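PDB 4TQK: lectin 2, which binds N-acetylglucosamine as a fungal beta-propeller lectin, in sites formed by loops of neighbouring blades. Local coordinates for residues K193-S198 against N215-A220; A288-N293 against V306-N311; V299-A304 against K325-Q330. The protein carries 1 engineered substitution. One frame throughout, in Å; residues are numbered along the deposited sequence.

Contact 1: K193-S198 against N215-A220; sequences KHVFIS and NFCIDA. With NAG (2-acetamido-2-deoxy-beta-D-glucopyranose), chain F.
Lys193 and Asp219 run side by side with their ends pointing the same way, the outermost of three meetings between the start of strand 195-198 and the loop 215-220. The lysine chain bends at chi3 and chi4, which brings NZ within 3.0 Å of Asp219 OD2. This salt bridge approaches the carboxylate from above, about 45° out of its plane. Asp219 meets it with CG anti to the backbone N (chi1 -167°), which sets the carboxylate beside the lysine chain. Deeper in, Ala220 CB rests 3.3 Å from Lys193 O. Cys217 points its SG at the other backbone, 3.2 Å from His194 O, while the His194 imidazole turns from the loop and uses ND1 to bond Asp214.

The innermost layer is apolar. Val195 CG2 lies obliquely against Phe216, 4.0 Å from its CB, and also touches Cys217 SG. The Phe216 side chain also touches Phe190 of strand 186-190, and its ring meets Trp223 of the loop. Phe216 has a positive phi, and with Cys217 it forms a G1 beta bulge opposite Ala220, next to the type I turn Cys217 to Ala220.

Asn215, just before the bulge, turns to the bound sugar. Its OD1 accepts the Phe216 N-H on an in-plane lone pair (2.7 Å from N to OD1), and it also accepts from O3 of the N-acetylglucosamine. The amide ND2 gives a nearly straight bond (169°) to the sugar's O4, 2.8 Å away. A weak bond from Trp223 NE1 also reaches OD1. The chemistry implies a division of labour: a charged pair ties the loop at its solvent side and carbon and sulfur pack beneath, while beside the bulge sits an asparagine amide, its rotation probably fixed by the Phe216 N-H, that reads two adjacent sugar hydroxyls.

Contact 2: A288-N293 against V306-N311; sequences ADLTGN and VYVALN. With NAG (2-acetamido-2-deoxy-beta-D-glucopyranose), chain G.
The Asx turn of Asp289 carries Leu290 and Thr291 against Val308 and Leu310, joining the loop between the first two strands of a propeller blade to its third strand. The motif is defined by Asp289 OD1, which accepts the N-H of Thr291 at 3.1 Å from above the carboxylate plane. The amides of Gly292 and Asn293 add weak bonds to the same oxygen, while OD2 takes the N-H of Gly294, so this carboxylate gathers several amides of the turn.

With the loop so fixed, Leu290 reaches tip to tip toward Val308. Its CD1 faces both valine methyls, 3.6 Å from CG2 and 3.7 Å from CG1. Leu290 CD1 also meets Leu310 CD2 at 3.9 Å. Thr291 puts OG1 between its backbone N and carbonyl carbon (chi1 62°); this turns the methyl CG2 onto Leu310 CD2, 3.8 Å away, where the two side chains pass at a slant. Beyond this patch the Asn293 amide only approaches Asn311 O.

The two segments are also joined through Asp297, whose carboxylate accepts from the backbone N of both Leu290 and Asn311. Asp297 also lies close to Asp289, a like-charged pair whose cost may be offset by the surrounding amides.

One residue before Val308, Tyr307 serves the sugar instead: its OH shares a hydrogen bond with O6 of an N-acetylglucosamine, 2.6 Å between the oxygens. An Asx turn between two strands, with its leucine packed on another strand of the same sheet, is consistent with the FG-GAP-like repeat of beta-propellers.

Contact 3: V299-A304 against K325-Q330; sequences VGFGNA and KDFGVQ. With NAG (2-acetamido-2-deoxy-beta-D-glucopyranose), chain H; NAG (2-acetamido-2-deoxy-beta-D-glucopyranose), chain G.
Two backbone hydrogen bonds join Gly302 and Asn303 to Val329 and Gln330. Val329 N donates to Gly302 O at 3.1 Å, and Gln330 N to Asn303 O at 2.8 Å. The two chains are thus pinned at successive residues.

Apolar and aromatic contact lies on the inner side. Phe301 and Phe327 run side by side, and the Phe301 ring turns its edge to Phe327 O, with CD1 3.1 Å from that oxygen and 3.6 Å from Phe327 CB. The carbonyl is also held by Arg340.

Toward solvent, long polar chains supply carbon surface. Gln330, extended beyond CG, passes along Asn303 O to Ala304, while Lys325 folds its CE against Ala304 O. Asn303 lays OD1 beside Val329, though His283 is its hydrogen-bond partner.

Each segment holds a different sugar. Asn303 N donates to the acetamido O7 of one N-acetylglucosamine at 3.0 Å. Asp326 accepts from O3 of another through OD1, and from O4 through OD2 at 2.8 Å. Phe327 N also donates to OD1, on the anti side, 27° out of the carboxylate plane. Such bonding is consistent with backbone pairing that holds two neighbouring sugar sites in place, a backbone N-H meeting the acetyl oxygen of one sugar and a carboxylate reading adjacent hydroxyls of the other.

Overall arrangement
Contacts 2 and 3 belong to one blade and interlock: Tyr307 O probably accepts from Gly300 N, and Leu290 packs on Val299, with centres 16 Å apart. Contact 1 stands on another blade, its centre 26 Å from contact 2 and 30 Å from contact 3. All three are partly buried, but only contacts 1 and 3 include exposed touching residues. These two are counterparts, each engaging the loop after an outermost strand of its sheet (210-213 or 321-324), with an Asn or Asp that binds a sugar, followed by a phenylalanine of positive phi. One is fastened by a salt bridge, the other by backbone hydrogen bonds; contact 2 meets mainly through methyl packing.

Contact 1: K193-S198 against N215-A220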
loop_
_atom_site.group_PDB
_atom_site.type_symbol
_atom_site.label_atom_id
_atom_site.label_comp_id
_atom_site.label_asym_id
_atom_site.label_seq_id
_atom_site.Cartn_x
_atom_site.Cartn_y
_atom_site.Cartn_z
ATOM N N LYS A 193 38.995 17.024 3.416
ATOM C CA LYS A 193 39.011 18.404 3.897
ATOM C C LYS A 193 37.729 19.180 3.626
ATOM O O LYS A 193 37.563 20.285 4.138
ATOM C CB LYS A 193 40.194 19.170 3.303
ATOM C CG LYS A 193 41.540 18.504 3.519
ATOM C CD LYS A 193 42.676 19.449 3.155
ATOM C CE LYS A 193 42.959 20.427 4.294
ATOM N NZ LYS A 193 44.106 19.995 5.145
ATOM N N HIS A 194 36.829 18.614 2.828
ATOM C CA HIS A 194 35.583 19.305 2.505
ATOM C C HIS A 194 34.421 18.349 2.321
ATOM O O HIS A 194 34.602 17.176 1.978
ATOM C CB HIS A 194 35.700 20.124 1.208
ATOM C CG HIS A 194 37.021 20.798 1.022
ATOM N ND1 HIS A 194 37.251 22.100 1.409
ATOM C CD2 HIS A 194 38.177 20.351 0.478
ATOM C CE1 HIS A 194 38.502 22.423 1.125
ATOM N NE2 HIS A 194 39.084 21.381 0.561
ATOM N N VAL A 195 33.222 18.874 2.535
ATOM C CA VAL A 195 32.030 18.234 2.031
ATOM C C VAL A 195 31.909 18.721 0.593
ATOM O O VAL A 195 31.935 19.932 0.340
ATOM C CB VAL A 195 30.769 18.658 2.808
ATOM C CG1 VAL A 195 29.554 17.943 2.244
ATOM C CG2 VAL A 195 30.927 18.374 4.312
ATOM N N PHE A 196 31.811 17.781 -0.341
ATOM C CA PHE A 196 31.638 18.114 -1.749
ATOM C C PHE A 196 30.220 17.776 -2.154
ATOM O O PHE A 196 29.610 16.882 -1.585
ATOM C CB PHE A 196 32.569 17.288 -2.632
ATOM C CG PHE A 196 34.028 17.528 -2.391
ATOM C CD1 PHE A 196 34.699 18.539 -3.060
ATOM C CD2 PHE A 196 34.743 16.707 -1.535
ATOM C CE1 PHE A 196 36.041 18.742 -2.862
ATOM C CE2 PHE A 196 36.099 16.907 -1.331
ATOM C CZ PHE A 196 36.747 17.924 -1.996
ATOM N N ILE A 197 29.711 18.481 -3.155
ATOM C CA ILE A 197 28.464 18.092 -3.780
ATOM C C ILE A 197 28.692 17.964 -5.283
ATOM O O ILE A 197 29.492 18.698 -5.865
ATOM C CB ILE A 197 27.300 19.071 -3.431
ATOM C CG1 ILE A 197 26.287 19.144 -4.567
ATOM C CG2 ILE A 197 27.815 20.451 -3.150
ATOM C CD1 ILE A 197 25.631 20.501 -4.708
ATOM N N SER A 198 28.035 16.992 -5.905
ATOM C CA SER A 198 27.999 16.917 -7.360
ATOM C C SER A 198 26.566 17.068 -7.811
ATOM O O SER A 198 25.740 16.185 -7.573
ATOM C CB SER A 198 28.572 15.597 -7.873
ATOM O OG SER A 198 29.969 15.708 -8.072
ATOM N N ASN A 215 34.240 21.467 6.828
ATOM C CA ASN A 215 33.980 20.863 8.130
ATOM C C ASN A 215 33.371 19.475 7.942
ATOM O O ASN A 215 33.247 19.007 6.818
ATOM C CB ASN A 215 33.023 21.745 8.940
ATOM C CG ASN A 215 33.311 21.707 10.425
ATOM O OD1 ASN A 215 33.427 20.634 11.024
ATOM N ND2 ASN A 215 33.450 22.887 11.028
ATOM N N PHE A 216 33.012 18.826 9.048
ATOM C CA PHE A 216 32.308 17.540 9.038
ATOM C C PHE A 216 33.155 16.408 8.475
ATOM O O PHE A 216 32.629 15.360 8.123
ATOM C CB PHE A 216 30.989 17.628 8.247
ATOM C CG PHE A 216 29.937 18.500 8.891
ATOM C CD1 PHE A 216 29.308 18.107 10.061
ATOM C CD2 PHE A 216 29.555 19.695 8.305
ATOM C CE1 PHE A 216 28.335 18.905 10.647
ATOM C CE2 PHE A 216 28.582 20.488 8.876
ATOM C CZ PHE A 216 27.972 20.097 10.049
ATOM N N CYS A 217 34.465 16.623 8.406
ATOM C CA CYS A 217 35.370 15.694 7.743
ATOM C C CYS A 217 36.497 15.234 8.661
ATOM O O CYS A 217 36.787 15.873 9.685
ATOM C CB CYS A 217 35.954 16.332 6.476
ATOM S SG CYS A 217 34.732 16.697 5.185
ATOM N N ILE A 218 37.134 14.130 8.270
ATOM C CA ILE A 218 38.240 13.568 9.020
ATOM C C ILE A 218 39.399 14.556 9.159
ATOM O O ILE A 218 40.086 14.577 10.180
ATOM C CB ILE A 218 38.725 12.239 8.405
ATOM C CG1 ILE A 218 39.920 11.689 9.182
ATOM C CG2 ILE A 218 39.059 12.405 6.919
ATOM C CD1 ILE A 218 40.440 10.384 8.613
ATOM N N ASP A 219 39.615 15.375 8.140
ATOM C CA ASP A 219 40.674 16.375 8.217
ATOM C C ASP A 219 40.098 17.778 8.139
ATOM O O ASP A 219 40.778 18.711 7.714
ATOM C CB ASP A 219 41.731 16.166 7.129
ATOM C CG ASP A 219 42.980 16.984 7.378
ATOM O OD1 ASP A 219 43.260 17.256 8.569
ATOM O OD2 ASP A 219 43.674 17.351 6.397
ATOM N N ALA A 220 38.833 17.916 8.534
ATOM C CA ALA A 220 38.225 19.233 8.674
ATOM C C ALA A 220 37.271 19.220 9.864
ATOM O O ALA A 220 36.078 18.970 9.711
ATOM C CB ALA A 220 37.511 19.633 7.398
HETATM C C1 NAG F . 35.067 20.798 16.789
HETATM C C2 NAG F . 34.038 20.239 15.819
HETATM C C3 NAG F . 34.071 21.064 14.550
HETATM C C4 NAG F . 33.838 22.530 14.900
HETATM C C5 NAG F . 34.820 22.988 15.981
HETATM C C6 NAG F . 34.546 24.429 16.406
HETATM C C7 NAG F . 33.676 17.840 16.124
HETATM C C8 NAG F . 33.999 16.473 15.620
HETATM N N2 NAG F . 34.320 18.848 15.532
HETATM O O1 NAG F . 35.057 20.025 17.957
HETATM O O3 NAG F . 33.064 20.599 13.698
HETATM O O4 NAG F . 33.977 23.336 13.751
HETATM O O5 NAG F . 34.744 22.133 17.104
HETATM O O6 NAG F . 35.536 24.867 17.307
HETATM O O7 NAG F . 32.873 17.986 17.041
#

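Contact 2: A288-N293 against V306-N311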
loop_
_atom_site.group_PDB
_atom_site.type_symbol
_atom_site.label_atom_id
_atom_site.label_comp_id
_atom_site.label_asym_id
_atom_site.label_seq_id
_atom_site.Cartn_x
_atom_site.Cartn_y
_atom_site.Cartn_z
ATOM N N ALA A 288 14.787 11.801 12.304
ATOM C CA ALA A 288 13.447 11.530 11.821
ATOM C C ALA A 288 12.524 12.614 12.320
ATOM O O ALA A 288 12.788 13.252 13.356
ATOM C CB ALA A 288 12.965 10.164 12.292
ATOM N N ASP A 289 11.447 12.823 11.571
ATOM C CA ASP A 289 10.447 13.808 11.926
ATOM C C ASP A 289 9.460 13.171 12.903
ATOM O O ASP A 289 8.621 12.359 12.510
ATOM C CB ASP A 289 9.746 14.314 10.661
ATOM C CG ASP A 289 8.670 15.338 10.962
ATOM O OD1 ASP A 289 8.610 15.821 12.125
ATOM O OD2 ASP A 289 7.879 15.645 10.042
ATOM N N LEU A 290 9.591 13.527 14.181
ATOM C CA LEU A 290 8.763 12.967 15.242
ATOM C C LEU A 290 7.568 13.853 15.576
ATOM O O LEU A 290 6.827 13.568 16.507
ATOM C CB LEU A 290 9.580 12.811 16.525
ATOM C CG LEU A 290 10.926 12.102 16.557
ATOM C CD1 LEU A 290 11.711 12.636 17.735
ATOM C CD2 LEU A 290 10.734 10.606 16.655
ATOM N N THR A 291 7.393 14.941 14.845
ATOM C CA THR A 291 6.315 15.864 15.158
ATOM C C THR A 291 5.458 16.170 13.932
ATOM O O THR A 291 4.502 16.936 14.010
ATOM C CB THR A 291 6.865 17.171 15.705
ATOM O OG1 THR A 291 7.669 17.783 14.699
ATOM C CG2 THR A 291 7.716 16.909 16.946
ATOM N N GLY A 292 5.826 15.586 12.797
ATOM C CA GLY A 292 5.025 15.701 11.597
ATOM C C GLY A 292 4.999 17.061 10.943
ATOM O O GLY A 292 4.083 17.345 10.166
ATOM N N ASN A 293 5.998 17.893 11.242
ATOM C CA ASN A 293 6.074 19.232 10.665
ATOM C C ASN A 293 7.002 19.312 9.458
ATOM O O ASN A 293 7.195 20.385 8.893
ATOM C CB ASN A 293 6.503 20.259 11.712
ATOM C CG ASN A 293 7.920 20.043 12.190
ATOM O OD1 ASN A 293 8.535 19.029 11.898
ATOM N ND2 ASN A 293 8.441 20.994 12.925
ATOM N N VAL A 306 15.708 6.015 25.124
ATOM C CA VAL A 306 15.595 6.878 23.955
ATOM C C VAL A 306 15.637 8.378 24.285
ATOM O O VAL A 306 14.777 8.872 24.987
ATOM C CB VAL A 306 14.298 6.569 23.193
ATOM C CG1 VAL A 306 14.192 7.436 21.955
ATOM C CG2 VAL A 306 14.244 5.088 22.821
ATOM N N TYR A 307 16.655 9.083 23.789
ATOM C CA TYR A 307 16.742 10.537 23.924
ATOM C C TYR A 307 16.359 11.183 22.603
ATOM O O TYR A 307 16.570 10.618 21.524
ATOM C CB TYR A 307 18.149 11.008 24.302
ATOM C CG TYR A 307 18.500 10.890 25.768
ATOM C CD1 TYR A 307 18.325 11.961 26.631
ATOM C CD2 TYR A 307 19.025 9.711 26.285
ATOM C CE1 TYR A 307 18.642 11.853 27.971
ATOM C CE2 TYR A 307 19.342 9.594 27.627
ATOM C CZ TYR A 307 19.157 10.674 28.460
ATOM O OH TYR A 307 19.474 10.573 29.783
ATOM N N VAL A 308 15.826 12.389 22.700
ATOM C CA VAL A 308 15.272 13.074 21.552
ATOM C C VAL A 308 15.525 14.560 21.724
ATOM O O VAL A 308 15.599 15.045 22.854
ATOM C CB VAL A 308 13.755 12.814 21.489
ATOM C CG1 VAL A 308 13.009 14.018 20.957
ATOM C CG2 VAL A 308 13.453 11.535 20.698
ATOM N N ALA A 309 15.691 15.274 20.613
ATOM C CA ALA A 309 15.689 16.726 20.634
ATOM C C ALA A 309 14.862 17.231 19.462
ATOM O O ALA A 309 15.118 16.870 18.305
ATOM C CB ALA A 309 17.112 17.288 20.582
ATOM N N LEU A 310 13.873 18.073 19.770
ATOM C CA LEU A 310 12.891 18.502 18.780
ATOM C C LEU A 310 13.245 19.784 18.013
ATOM O O LEU A 310 13.632 20.795 18.586
ATOM C CB LEU A 310 11.514 18.623 19.422
ATOM C CG LEU A 310 10.906 17.364 20.046
ATOM C CD1 LEU A 310 9.518 17.685 20.567
ATOM C CD2 LEU A 310 10.849 16.228 19.034
ATOM N N ASN A 311 13.076 19.711 16.703
ATOM C CA ASN A 311 13.359 20.801 15.774
ATOM C C ASN A 311 12.239 21.842 15.867
ATOM O O ASN A 311 11.061 21.488 15.883
ATOM C CB ASN A 311 13.458 20.216 14.349
ATOM C CG ASN A 311 14.079 21.177 13.344
ATOM O OD1 ASN A 311 13.774 22.368 13.325
ATOM N ND2 ASN A 311 14.953 20.655 12.503
HETATM C C1 NAG G . 24.039 10.547 29.528
HETATM C C2 NAG G . 23.484 10.465 28.114
HETATM C C3 NAG G . 23.419 11.916 27.672
HETATM C C4 NAG G . 22.498 12.676 28.622
HETATM C C5 NAG G . 22.903 12.475 30.082
HETATM C C6 NAG G . 21.923 13.121 31.056
HETATM C C7 NAG G . 24.014 8.416 26.823
HETATM C C8 NAG G . 24.972 7.787 25.851
HETATM N N2 NAG G . 24.320 9.650 27.245
HETATM O O1 NAG G . 24.443 9.288 29.986
HETATM O O3 NAG G . 22.975 12.031 26.341
HETATM O O4 NAG G . 22.569 14.035 28.312
HETATM O O5 NAG G . 23.033 11.096 30.352
HETATM O O6 NAG G . 20.637 12.560 30.904
HETATM O O7 NAG G . 23.016 7.787 27.175
#

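Contact 3: V299-A304 against K325-Q330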
loop_
_atom_site.group_PDB
_atom_site.type_symbol
_atom_site.label_atom_id
_atom_site.label_comp_id
_atom_site.label_asym_id
_atom_site.label_seq_id
_atom_site.Cartn_x
_atom_site.Cartn_y
_atom_site.Cartn_z
ATOM N N VAL A 299 17.186 11.692 17.316
ATOM C CA VAL A 299 16.820 10.577 18.181
ATOM C C VAL A 299 18.048 9.709 18.457
ATOM O O VAL A 299 18.776 9.350 17.540
ATOM C CB VAL A 299 15.721 9.700 17.542
ATOM C CG1 VAL A 299 15.309 8.592 18.497
ATOM C CG2 VAL A 299 14.519 10.543 17.141
ATOM N N GLY A 300 18.287 9.377 19.717
ATOM C CA GLY A 300 19.391 8.498 20.045
ATOM C C GLY A 300 19.061 7.419 21.058
ATOM O O GLY A 300 18.395 7.649 22.069
ATOM N N PHE A 301 19.546 6.222 20.778
ATOM C CA PHE A 301 19.418 5.120 21.702
ATOM C C PHE A 301 20.663 5.063 22.605
ATOM O O PHE A 301 21.690 4.486 22.234
ATOM C CB PHE A 301 19.215 3.830 20.911
ATOM C CG PHE A 301 17.983 3.857 20.057
ATOM C CD1 PHE A 301 16.773 3.389 20.551
ATOM C CD2 PHE A 301 18.015 4.410 18.780
ATOM C CE1 PHE A 301 15.625 3.433 19.774
ATOM C CE2 PHE A 301 16.864 4.462 17.997
ATOM C CZ PHE A 301 15.672 3.974 18.497
ATOM N N GLY A 302 20.563 5.674 23.785
ATOM C CA GLY A 302 21.697 5.785 24.695
ATOM C C GLY A 302 21.713 4.666 25.714
ATOM O O GLY A 302 21.140 3.602 25.481
ATOM N N ASN A 303 22.360 4.887 26.850
ATOM C CA ASN A 303 22.394 3.847 27.872
ATOM C C ASN A 303 21.037 3.569 28.516
ATOM O O ASN A 303 20.624 2.422 28.604
ATOM C CB ASN A 303 23.416 4.165 28.961
ATOM C CG ASN A 303 24.833 4.153 28.450
ATOM O OD1 ASN A 303 25.281 3.184 27.820
ATOM N ND2 ASN A 303 25.560 5.233 28.721
ATOM N N ALA A 304 20.360 4.610 28.993
ATOM C CA ALA A 304 19.142 4.421 29.776
ATOM C C ALA A 304 17.910 4.261 28.911
ATOM O O ALA A 304 16.916 3.678 29.344
ATOM C CB ALA A 304 18.944 5.565 30.757
ATOM N N LYS A 325 12.105 4.695 28.447
ATOM C CA LYS A 325 13.030 3.826 29.160
ATOM C C LYS A 325 13.084 2.436 28.556
ATOM O O LYS A 325 12.696 1.465 29.201
ATOM C CB LYS A 325 12.619 3.725 30.628
ATOM C CG LYS A 325 13.008 4.939 31.437
ATOM C CD LYS A 325 14.510 5.141 31.328
ATOM C CE LYS A 325 15.290 3.892 31.768
ATOM N NZ LYS A 325 15.687 3.966 33.195
ATOM N N ASP A 326 13.548 2.344 27.316
ATOM C CA ASP A 326 13.707 1.052 26.655
ATOM C C ASP A 326 14.530 1.262 25.394
ATOM O O ASP A 326 14.876 2.390 25.056
ATOM C CB ASP A 326 12.342 0.435 26.300
ATOM C CG ASP A 326 12.362 -1.095 26.305
ATOM O OD1 ASP A 326 13.456 -1.674 26.157
ATOM O OD2 ASP A 326 11.285 -1.724 26.464
ATOM N N PHE A 327 14.838 0.171 24.704
ATOM C CA PHE A 327 15.565 0.231 23.445
ATOM C C PHE A 327 16.975 0.783 23.630
ATOM O O PHE A 327 17.598 1.236 22.674
ATOM C CB PHE A 327 14.778 1.048 22.408
ATOM C CG PHE A 327 13.422 0.462 22.082
ATOM C CD1 PHE A 327 13.314 -0.709 21.336
ATOM C CD2 PHE A 327 12.260 1.075 22.521
ATOM C CE1 PHE A 327 12.080 -1.243 21.046
ATOM C CE2 PHE A 327 11.027 0.536 22.233
ATOM C CZ PHE A 327 10.934 -0.616 21.492
ATOM N N GLY A 328 17.476 0.715 24.859
ATOM C CA GLY A 328 18.787 1.249 25.182
ATOM C C GLY A 328 19.708 0.180 25.725
ATOM O O GLY A 328 19.278 -0.958 25.952
ATOM N N VAL A 329 20.975 0.531 25.930
ATOM C CA VAL A 329 21.945 -0.441 26.418
ATOM C C VAL A 329 21.457 -1.161 27.687
ATOM O O VAL A 329 21.469 -2.394 27.759
ATOM C CB VAL A 329 23.332 0.173 26.675
ATOM C CG1 VAL A 329 24.204 -0.840 27.417
ATOM C CG2 VAL A 329 24.000 0.580 25.370
ATOM N N GLN A 330 21.005 -0.389 28.671
ATOM C CA GLN A 330 20.583 -0.970 29.934
ATOM C C GLN A 330 19.523 -2.063 29.778
ATOM O O GLN A 330 19.446 -2.975 30.598
ATOM C CB GLN A 330 20.130 0.111 30.911
ATOM C CG GLN A 330 21.278 0.869 31.556
ATOM C CD GLN A 330 20.826 2.153 32.234
ATOM O OE1 GLN A 330 19.711 2.238 32.761
ATOM N NE2 GLN A 330 21.689 3.168 32.211
HETATM C C1 NAG H . 13.891 -7.488 26.832
HETATM C C2 NAG H . 13.984 -6.447 25.738
HETATM C C3 NAG H . 13.512 -5.138 26.363
HETATM C C4 NAG H . 12.072 -5.326 26.835
HETATM C C5 NAG H . 11.902 -6.573 27.697
HETATM C C6 NAG H . 10.416 -6.855 27.933
HETATM C C7 NAG H . 15.723 -6.911 24.049
HETATM C C8 NAG H . 17.189 -6.788 23.745
HETATM N N2 NAG H . 15.330 -6.361 25.199
HETATM O O1 NAG H . 14.519 -8.675 26.402
HETATM O O3 NAG H . 13.616 -4.065 25.450
HETATM O O4 NAG H . 11.649 -4.231 27.608
HETATM O O5 NAG H . 12.517 -7.703 27.110
HETATM O O6 NAG H . 9.792 -7.200 26.717
HETATM O O7 NAG H . 14.972 -7.491 23.258
HETATM C C1 NAG G . 24.039 10.547 29.528
HETATM C C2 NAG G . 23.484 10.465 28.114
HETATM C C3 NAG G . 23.419 11.916 27.672
HETATM C C4 NAG G . 22.498 12.676 28.622
HETATM C C5 NAG G . 22.903 12.475 30.082
HETATM C C6 NAG G . 21.923 13.121 31.056
HETATM C C7 NAG G . 24.014 8.416 26.823
HETATM C C8 NAG G . 24.972 7.787 25.851
HETATM N N2 NAG G . 24.320 9.650 27.245
HETATM O O1 NAG G . 24.443 9.288 29.986
HETATM O O3 NAG G . 22.975 12.031 26.341
HETATM O O4 NAG G . 22.569 14.035 28.312
HETATM O O5 NAG G . 23.033 11.096 30.352
HETATM O O6 NAG G . 20.637 12.560 30.904
HETATM O O7 NAG G . 23.016 7.787 27.175
#